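Local atomic coordinates of protein YibA (Escherichia coli, PDB entry 1OYZ), a protein that is of uncharacterised function, possibly an oxidoreductase, and folds as a chain of HEAT-like helical repeats. Residues A[128-131]-A[132-136]. Residues are numbered along the deposited sequence; the frame is centred on the assembly and turned at random.
Sequences KIVE and QSQIT
The carbonyl oxygen of Ile-129 is gripped twice by Ser-133, one helical turn further on. The backbone N of Ser-133 donates to Ile-129 O at 2.9 Å, and the hydroxyl OG of Ser-133 donates to the same Ile-129 O at 2.8 Å. The two donors come from opposite faces of the carbonyl plane, OG tilted 30° out of it. The serine can bend back this way because OG sits beside its own backbone N, anti to the carbonyl carbon (chi1 -53°). Ser-133 is buried, and its hydroxyl finds an acceptor within its own helix, while the side chain also packs on Thr-148 and Ile-152 of helix 142-153. An alanine here would keep the backbone bond but would probably leave Ile-129 O with one donor fewer. Two further i to i+4 bonds flank this one, from Gln-132 N to Lys-128 O (2.8 Å) and from Gln-134 N to Val-130 O (2.9 Å). All belong to helix 126-136, part of the stacked helices of a HEAT-repeat region. Its packed side, with Ile-129 and Gln-132 side by side and pointing the same way, faces helix 105-121, where Ile-129 meets Thr-115 and Cys-119; Gln-132 also reaches Ala-99 and Leu-100 of helix 88-101. On the exposed side, Gln-134 runs extended back over the preceding turn. Its amide OE1 rests 3.7 Å from the methyl CG1 of Val-130, and NE2 lies 3.4 Å from CA of Glu-131. The Gln-134 amide and the Glu-131 carboxylate planes are nearly parallel, 13° apart but offset, and it is the CA and CG of Glu-131 that meet the amide. Further along, the methyl CG2 of Ile-135 lies against the carbonyl oxygen of Glu-131, 3.4 Å from O.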
loop_
_atom_site.group_PDB
_atom_site.type_symbol
_atom_site.label_atom_id
_atom_site.label_comp_id
_atom_site.label_asym_id
_atom_site.label_seq_id
_atom_site.Cartn_x
_atom_site.Cartn_y
_atom_site.Cartn_z
ATOM N N LYS A 128 -16.451 -8.715 -5.218
ATOM C CA LYS A 128 -15.979 -8.350 -6.550
ATOM C C LYS A 128 -14.523 -7.908 -6.572
ATOM O O LYS A 128 -13.811 -8.190 -7.534
ATOM C CB LYS A 128 -16.872 -7.271 -7.146
ATOM C CG LYS A 128 -18.140 -7.845 -7.724
ATOM C CD LYS A 128 -19.222 -6.798 -7.786
ATOM C CE LYS A 128 -20.450 -7.325 -8.488
ATOM N NZ LYS A 128 -20.178 -7.447 -9.946
ATOM N N ILE A 129 -14.082 -7.211 -5.529
ATOM C CA ILE A 129 -12.691 -6.785 -5.438
ATOM C C ILE A 129 -11.782 -8.018 -5.411
ATOM O O ILE A 129 -10.687 -8.026 -5.981
ATOM C CB ILE A 129 -12.424 -5.983 -4.155
ATOM C CG1 ILE A 129 -13.005 -4.573 -4.280
ATOM C CG2 ILE A 129 -10.917 -5.879 -3.915
ATOM C CD1 ILE A 129 -12.182 -3.634 -5.162
ATOM N N VAL A 130 -12.242 -9.068 -4.746
ATOM C CA VAL A 130 -11.454 -10.283 -4.663
ATOM C C VAL A 130 -11.307 -10.958 -6.042
ATOM O O VAL A 130 -10.209 -11.345 -6.434
ATOM C CB VAL A 130 -12.084 -11.274 -3.689
ATOM C CG1 VAL A 130 -11.397 -12.598 -3.792
ATOM C CG2 VAL A 130 -11.977 -10.741 -2.277
ATOM N N GLU A 131 -12.426 -11.100 -6.748
ATOM C CA GLU A 131 -12.445 -11.724 -8.055
ATOM C C GLU A 131 -11.571 -10.896 -8.961
ATOM O O GLU A 131 -10.847 -11.427 -9.827
ATOM C CB GLU A 131 -13.863 -11.741 -8.641
ATOM C CG GLU A 131 -14.530 -13.112 -8.634
ATOM C CD GLU A 131 -15.855 -13.163 -9.422
ATOM O OE1 GLU A 131 -15.947 -12.547 -10.516
ATOM O OE2 GLU A 131 -16.798 -13.846 -8.958
ATOM N N GLN A 132 -11.663 -9.580 -8.775
ATOM C CA GLN A 132 -10.884 -8.655 -9.586
ATOM C C GLN A 132 -9.392 -8.871 -9.370
ATOM O O GLN A 132 -8.626 -8.897 -10.332
ATOM C CB GLN A 132 -11.228 -7.215 -9.219
ATOM C CG GLN A 132 -10.532 -6.156 -10.060
ATOM C CD GLN A 132 -10.798 -4.771 -9.512
ATOM O OE1 GLN A 132 -10.063 -4.273 -8.636
ATOM N NE2 GLN A 132 -11.880 -4.153 -9.982
ATOM N N SER A 133 -8.987 -9.020 -8.108
ATOM C CA SER A 133 -7.568 -9.201 -7.796
ATOM C C SER A 133 -7.092 -10.579 -8.252
ATOM O O SER A 133 -5.916 -10.758 -8.592
ATOM C CB SER A 133 -7.341 -9.019 -6.304
ATOM O OG SER A 133 -7.885 -7.778 -5.863
ATOM N N GLN A 134 -8.008 -11.546 -8.296
ATOM C CA GLN A 134 -7.623 -12.871 -8.751
ATOM C C GLN A 134 -7.054 -12.834 -10.162
ATOM O O GLN A 134 -6.313 -13.724 -10.572
ATOM C CB GLN A 134 -8.808 -13.813 -8.698
ATOM C CG GLN A 134 -9.119 -14.201 -7.286
ATOM C CD GLN A 134 -10.451 -14.884 -7.147
ATOM O OE1 GLN A 134 -10.783 -15.391 -6.074
ATOM N NE2 GLN A 134 -11.230 -14.903 -8.226
ATOM N N ILE A 135 -7.390 -11.808 -10.926
ATOM C CA ILE A 135 -6.816 -11.764 -12.245
ATOM C C ILE A 135 -5.811 -10.616 -12.349
ATOM O O ILE A 135 -4.760 -10.747 -12.995
ATOM C CB ILE A 135 -7.935 -11.697 -13.355
ATOM C CG1 ILE A 135 -7.876 -10.404 -14.106
ATOM C CG2 ILE A 135 -9.301 -11.941 -12.779
ATOM C CD1 ILE A 135 -7.024 -10.516 -15.298
ATOM N N THR A 136 -6.083 -9.500 -11.673
ATOM C CA THR A 136 -5.168 -8.384 -11.793
ATOM C C THR A 136 -3.835 -8.593 -11.083
ATOM O O THR A 136 -2.846 -7.970 -11.438
ATOM C CB THR A 136 -5.791 -7.081 -11.288
ATOM O OG1 THR A 136 -4.895 -6.018 -11.595
ATOM C CG2 THR A 136 -5.995 -7.101 -9.815
#